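Local coordinates for argonaute protein (Marinitoga piezophila, PDB 5I4A), which uses short guide RNAs with a 5'-hydroxyl end to bind complementary DNA or RNA targets and cleave them, with manganese preferred for DNA cleavage, at residues E441-I446 against P511-I516; T538-V543 against E588-Y593. One frame throughout, in Å; residues are numbered along the deposited sequence.

Interaction 1: residues E441-I446 against P511-I516; sequences EKNLYI and PENVFI
Asn443-Ile446 and Asn513-Ile516 pair as parallel strands whose axes come within 4.6 Å at 14°, Asn443 level with Asn513 and Ile446 with Ile516. Leu444 bonds through both its backbone atoms: its N to Asn513 O (2.9 Å), its O accepting from Phe515 N (2.8 Å). Ile446 N continues the pattern to Phe515 O, and where the strands begin Lys442 O receives weaker bonds from the N atoms of Glu512 and Asn513. On one face Asn443 and Asn513 lie side by side, amide planes 53° apart, and Asn513 ND2 reaches Asn443 OD1 (2.7 Å) almost in line with its C=O. The other end of the Asn443 amide, ND2, donates to Tyr445 OH (3.1 Å), which is also bonded to Gln601. An alanine in place of Asn443 would probably leave Asn513 ND2 without this acceptor and deprive the Tyr445 hydroxyl of one of its partners. CG of Tyr445 stands beside its backbone N (chi1 -56°), and the ring runs alongside Phe515 with CE1 above one face, 3.5 Å from Phe515 CD1; the planes meet obliquely. The other face is aliphatic: Leu444 CB packs on Pro511 CB (3.7 Å), and Ile446 CD1 meets Val514 CG1. These are central strands of the RNase H fold of the PIWI domain, and each runs on to an inferred catalytic aspartate, Asp449 or Asp519. Helix 595-605 packs on the Asn443, Tyr445 and Phe515 face, helix 485-507 on Pro511 and Ile446, while strands 458-466 and 539-546 flank the pair.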
loop_
_atom_site.group_PDB
_atom_site.type_symbol
_atom_site.label_atom_id
_atom_site.label_comp_id
_atom_site.label_asym_id
_atom_site.label_seq_id
_atom_site.Cartn_x
_atom_site.Cartn_y
_atom_site.Cartn_z
ATOM N N GLU A 441 -16.394 12.297 18.418
ATOM C CA GLU A 441 -17.363 12.609 17.367
ATOM C C GLU A 441 -17.114 13.982 16.751
ATOM O O GLU A 441 -17.510 14.231 15.607
ATOM C CB GLU A 441 -18.788 12.534 17.925
ATOM C CG GLU A 441 -19.903 12.801 16.922
ATOM C CD GLU A 441 -21.284 12.580 17.513
ATOM O OE1 GLU A 441 -21.988 13.575 17.792
ATOM O OE2 GLU A 441 -21.661 11.406 17.710
ATOM N N LYS A 442 -16.460 14.882 17.485
ATOM C CA LYS A 442 -16.272 16.251 17.018
ATOM C C LYS A 442 -15.264 16.368 15.881
ATOM O O LYS A 442 -15.084 17.470 15.350
ATOM C CB LYS A 442 -15.833 17.134 18.182
ATOM C CG LYS A 442 -14.545 16.685 18.853
ATOM C CD LYS A 442 -14.273 17.511 20.102
ATOM C CE LYS A 442 -13.184 16.890 20.962
ATOM N NZ LYS A 442 -13.013 17.629 22.243
ATOM N N ASN A 443 -14.617 15.275 15.488
ATOM C CA ASN A 443 -13.543 15.313 14.510
ATOM C C ASN A 443 -13.998 14.718 13.182
ATOM O O ASN A 443 -14.809 13.789 13.139
ATOM C CB ASN A 443 -12.317 14.559 15.028
ATOM C CG ASN A 443 -11.872 15.048 16.392
ATOM O OD1 ASN A 443 -11.816 16.252 16.646
ATOM N ND2 ASN A 443 -11.561 14.113 17.282
ATOM N N LEU A 444 -13.462 15.271 12.095
ATOM C CA LEU A 444 -13.748 14.815 10.740
ATOM C C LEU A 444 -12.472 14.205 10.172
ATOM O O LEU A 444 -11.495 14.920 9.917
ATOM C CB LEU A 444 -14.253 15.964 9.871
ATOM C CG LEU A 444 -14.445 15.674 8.380
ATOM C CD1 LEU A 444 -15.406 14.518 8.184
ATOM C CD2 LEU A 444 -14.935 16.915 7.649
ATOM N N TYR A 445 -12.484 12.889 9.981
ATOM C CA TYR A 445 -11.319 12.154 9.511
ATOM C C TYR A 445 -11.423 11.965 8.003
ATOM O O TYR A 445 -12.363 11.330 7.515
ATOM C CB TYR A 445 -11.208 10.811 10.232
ATOM C CG TYR A 445 -11.166 10.961 11.738
ATOM C CD1 TYR A 445 -10.019 11.409 12.377
ATOM C CD2 TYR A 445 -12.278 10.671 12.519
ATOM C CE1 TYR A 445 -9.974 11.558 13.751
ATOM C CE2 TYR A 445 -12.243 10.818 13.898
ATOM C CZ TYR A 445 -11.089 11.261 14.505
ATOM O OH TYR A 445 -11.044 11.411 15.873
ATOM N N ILE A 446 -10.455 12.516 7.273
ATOM C CA ILE A 446 -10.465 12.550 5.817
ATOM C C ILE A 446 -9.178 11.915 5.310
ATOM O O ILE A 446 -8.091 12.210 5.822
ATOM C CB ILE A 446 -10.607 13.994 5.297
ATOM C CG1 ILE A 446 -11.969 14.573 5.690
ATOM C CG2 ILE A 446 -10.416 14.052 3.789
ATOM C CD1 ILE A 446 -12.103 16.054 5.411
ATOM N N PRO A 511 -17.375 20.345 12.103
ATOM C CA PRO A 511 -16.398 19.596 12.896
ATOM C C PRO A 511 -15.461 20.557 13.600
ATOM O O PRO A 511 -14.987 21.530 13.011
ATOM C CB PRO A 511 -15.661 18.752 11.853
ATOM C CG PRO A 511 -15.826 19.510 10.575
ATOM C CD PRO A 511 -17.177 20.160 10.656
ATOM N N GLU A 512 -15.212 20.292 14.881
ATOM C CA GLU A 512 -14.281 21.146 15.606
ATOM C C GLU A 512 -12.856 20.942 15.114
ATOM O O GLU A 512 -12.070 21.894 15.075
ATOM C CB GLU A 512 -14.377 20.885 17.106
ATOM C CG GLU A 512 -13.957 22.081 17.932
ATOM C CD GLU A 512 -14.648 23.357 17.476
ATOM O OE1 GLU A 512 -15.841 23.536 17.796
ATOM O OE2 GLU A 512 -14.004 24.171 16.780
ATOM N N ASN A 513 -12.514 19.723 14.709
ATOM C CA ASN A 513 -11.194 19.412 14.186
ATOM C C ASN A 513 -11.334 18.585 12.916
ATOM O O ASN A 513 -12.289 17.821 12.757
ATOM C CB ASN A 513 -10.353 18.660 15.220
ATOM C CG ASN A 513 -10.401 19.313 16.589
ATOM O OD1 ASN A 513 -9.723 20.310 16.836
ATOM N ND2 ASN A 513 -11.203 18.750 17.487
ATOM N N VAL A 514 -10.371 18.747 12.010
ATOM C CA VAL A 514 -10.376 18.060 10.723
ATOM C C VAL A 514 -9.013 17.412 10.519
ATOM O O VAL A 514 -7.992 18.107 10.462
ATOM C CB VAL A 514 -10.705 19.011 9.560
ATOM C CG1 VAL A 514 -10.666 18.264 8.239
ATOM C CG2 VAL A 514 -12.072 19.646 9.761
ATOM N N PHE A 515 -8.999 16.087 10.408
ATOM C CA PHE A 515 -7.781 15.321 10.183
ATOM C C PHE A 515 -7.658 15.034 8.692
ATOM O O PHE A 515 -8.522 14.365 8.113
ATOM C CB PHE A 515 -7.799 14.015 10.976
ATOM C CG PHE A 515 -7.734 14.200 12.468
ATOM C CD1 PHE A 515 -8.783 14.786 13.157
ATOM C CD2 PHE A 515 -6.634 13.763 13.186
ATOM C CE1 PHE A 515 -8.727 14.952 14.528
ATOM C CE2 PHE A 515 -6.575 13.923 14.559
ATOM C CZ PHE A 515 -7.624 14.519 15.229
ATOM N N ILE A 516 -6.594 15.536 8.074
ATOM C CA ILE A 516 -6.325 15.308 6.659
ATOM C C ILE A 516 -5.138 14.359 6.584
ATOM O O ILE A 516 -3.990 14.754 6.825
ATOM C CB ILE A 516 -6.055 16.612 5.897
ATOM C CG1 ILE A 516 -7.284 17.522 5.931
ATOM C CG2 ILE A 516 -5.665 16.316 4.457
ATOM C CD1 ILE A 516 -7.289 18.499 7.092
#

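Interaction 2: residues T538-V543 against E588-Y593; sequences TKYTLV and ENNTDY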
loop_
_atom_site.group_PDB
_atom_site.type_symbol
_atom_site.label_atom_id
_atom_site.label_comp_id
_atom_site.label_asym_id
_atom_site.label_seq_id
_atom_site.Cartn_x
_atom_site.Cartn_y
_atom_site.Cartn_z
ATOM N N THR A 538 -11.886 26.499 10.828
ATOM C CA THR A 538 -11.858 25.174 11.429
ATOM C C THR A 538 -10.422 24.777 11.751
ATOM O O THR A 538 -9.497 25.051 10.977
ATOM C CB THR A 538 -12.532 24.124 10.517
ATOM O OG1 THR A 538 -12.747 22.912 11.253
ATOM C CG2 THR A 538 -11.695 23.816 9.297
ATOM N N LYS A 539 -10.243 24.159 12.915
ATOM C CA LYS A 539 -8.938 23.670 13.330
ATOM C C LYS A 539 -8.674 22.316 12.678
ATOM O O LYS A 539 -9.593 21.520 12.475
ATOM C CB LYS A 539 -8.881 23.597 14.857
ATOM C CG LYS A 539 -9.030 24.991 15.488
ATOM C CD LYS A 539 -9.473 24.972 16.949
ATOM C CE LYS A 539 -10.804 24.310 17.192
ATOM N NZ LYS A 539 -10.993 24.119 18.659
ATOM N N TYR A 540 -7.418 22.076 12.304
ATOM C CA TYR A 540 -7.094 20.933 11.463
ATOM C C TYR A 540 -5.689 20.439 11.778
ATOM O O TYR A 540 -4.959 21.026 12.583
ATOM C CB TYR A 540 -7.208 21.295 9.979
ATOM C CG TYR A 540 -6.273 22.411 9.589
ATOM C CD1 TYR A 540 -6.671 23.734 9.690
ATOM C CD2 TYR A 540 -4.983 22.143 9.142
ATOM C CE1 TYR A 540 -5.824 24.758 9.351
ATOM C CE2 TYR A 540 -4.124 23.169 8.800
ATOM C CZ TYR A 540 -4.556 24.474 8.908
ATOM O OH TYR A 540 -3.732 25.515 8.579
ATOM N N THR A 541 -5.314 19.345 11.118
ATOM C CA THR A 541 -3.957 18.822 11.153
ATOM C C THR A 541 -3.662 18.172 9.809
ATOM O O THR A 541 -4.535 17.529 9.218
ATOM C CB THR A 541 -3.762 17.812 12.292
ATOM O OG1 THR A 541 -2.459 17.223 12.192
ATOM C CG2 THR A 541 -4.822 16.713 12.235
ATOM N N LEU A 542 -2.438 18.356 9.327
ATOM C CA LEU A 542 -1.995 17.796 8.056
ATOM C C LEU A 542 -1.028 16.659 8.340
ATOM O O LEU A 542 -0.004 16.860 9.001
ATOM C CB LEU A 542 -1.342 18.865 7.181
ATOM C CG LEU A 542 -2.307 19.986 6.802
ATOM C CD1 LEU A 542 -1.711 20.888 5.731
ATOM C CD2 LEU A 542 -3.623 19.381 6.348
ATOM N N VAL A 543 -1.355 15.469 7.841
ATOM C CA VAL A 543 -0.653 14.244 8.196
ATOM C C VAL A 543 -0.191 13.551 6.923
ATOM O O VAL A 543 -0.983 13.346 5.997
ATOM C CB VAL A 543 -1.545 13.304 9.027
ATOM C CG1 VAL A 543 -0.782 12.052 9.394
ATOM C CG2 VAL A 543 -2.060 14.013 10.272
ATOM N N GLU A 588 1.452 19.741 9.780
ATOM C CA GLU A 588 0.930 20.941 10.409
ATOM C C GLU A 588 -0.071 20.515 11.472
ATOM O O GLU A 588 -0.640 19.421 11.414
ATOM C CB GLU A 588 0.262 21.873 9.391
ATOM C CG GLU A 588 0.530 23.351 9.618
ATOM C CD GLU A 588 1.934 23.754 9.212
ATOM O OE1 GLU A 588 2.265 23.643 8.013
ATOM O OE2 GLU A 588 2.710 24.172 10.096
ATOM N N ASN A 589 -0.280 21.386 12.455
ATOM C CA ASN A 589 -1.270 21.103 13.486
ATOM C C ASN A 589 -1.672 22.393 14.174
ATOM O O ASN A 589 -0.826 23.085 14.745
ATOM C CB ASN A 589 -0.744 20.098 14.514
ATOM C CG ASN A 589 -1.745 19.813 15.615
ATOM O OD1 ASN A 589 -2.953 19.931 15.413
ATOM N ND2 ASN A 589 -1.248 19.460 16.796
ATOM N N ASN A 590 -2.967 22.704 14.134
ATOM C CA ASN A 590 -3.542 23.783 14.927
ATOM C C ASN A 590 -4.761 23.302 15.708
ATOM O O ASN A 590 -5.585 24.119 16.134
ATOM C CB ASN A 590 -3.898 24.990 14.052
ATOM C CG ASN A 590 -4.760 24.621 12.860
ATOM O OD1 ASN A 590 -5.929 24.997 12.792
ATOM N ND2 ASN A 590 -4.183 23.897 11.907
ATOM N N THR A 591 -4.889 21.989 15.908
ATOM C CA THR A 591 -5.924 21.470 16.787
ATOM C C THR A 591 -5.482 21.613 18.242
ATOM O O THR A 591 -4.327 21.932 18.545
ATOM C CB THR A 591 -6.228 19.997 16.486
ATOM O OG1 THR A 591 -5.083 19.193 16.781
ATOM C CG2 THR A 591 -6.625 19.796 15.029
ATOM N N ASP A 592 -6.421 21.378 19.152
ATOM C CA ASP A 592 -6.121 21.348 20.577
ATOM C C ASP A 592 -5.559 20.005 21.030
ATOM O O ASP A 592 -5.294 19.825 22.223
ATOM C CB ASP A 592 -7.378 21.686 21.379
ATOM C CG ASP A 592 -7.934 23.052 21.019
ATOM O OD1 ASP A 592 -7.142 23.932 20.611
ATOM O OD2 ASP A 592 -9.160 23.252 21.155
ATOM N N TYR A 593 -5.369 19.070 20.105
ATOM C CA TYR A 593 -4.755 17.792 20.422
ATOM C C TYR A 593 -3.240 17.905 20.356
ATOM O O TYR A 593 -2.691 18.630 19.520
ATOM C CB TYR A 593 -5.221 16.711 19.447
ATOM C CG TYR A 593 -6.664 16.303 19.593
ATOM C CD1 TYR A 593 -7.104 15.644 20.733
ATOM C CD2 TYR A 593 -7.581 16.546 18.581
ATOM C CE1 TYR A 593 -8.421 15.256 20.867
ATOM C CE2 TYR A 593 -8.901 16.160 18.706
ATOM C CZ TYR A 593 -9.316 15.514 19.850
ATOM O OH TYR A 593 -10.630 15.127 19.979
#
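With chi1 at 60°, Tyr540 swings its ring beneath the Asn590 amide; Asn590 (chi1 52°) likewise turns its CG in between its own N and carbonyl carbon. Asn590 ND2 thus sits over the ring centre, 3.1 Å from Tyr540 CZ, amide and ring planes 72° apart. The same amide's OD1 takes a weak bond from Tyr540 N, and Asn590 N donates nearly straight to Tyr540 O (3.0 Å), so Asn590 grips this residue by backbone and ring together. Further along, the strands are antiparallel: Leu542 N and Thr541 OG1 both donate to Glu588 O, each at 3.0 Å, the hydroxyl lying in the carbonyl plane. Beyond Asn589 the chain leaves the sheet in an Asx turn, Asn589 OD1 accepting from Thr591 N (2.9 Å) and, on a lone pair, from Thr591 OG1 (2.6 Å). Thr591 CG2 is thereby set against Tyr540 O, and a weak salt bridge joins Lys539 NZ to Asp592 OD2 (3.2 Å). Tyr540 OH bonds to Lys530, and Ile533 packs on the same side chain. Strand 513-519 lines the other edge of strand 539-546, and helix 595-605, which follows the turn, packs over Val543, Asn589 and Tyr593.

How the interactions relate
From the N terminus, strand 443-452 leads through two antiparallel strands and helix 485-507 to strand 513-519, where interaction 1 closes the loop. The chain then passes helix 526-532 into strand 539-546, and interaction 2 closes a second loop, one without helices, when strand 582-589 returns. The two loops follow in series, neither enclosing nor crossing the other. Their inner strands, 513-519 and 539-546, are neighbours, probably joined by the bonds Val514 N to Lys539 O and Val543 N to Ile516 O. Four adjacent strands of the mixed PIWI sheet are thus tied together, and Tyr593 OH, bonded to Asn443 ND2, reaches back from interaction 2 to interaction 1.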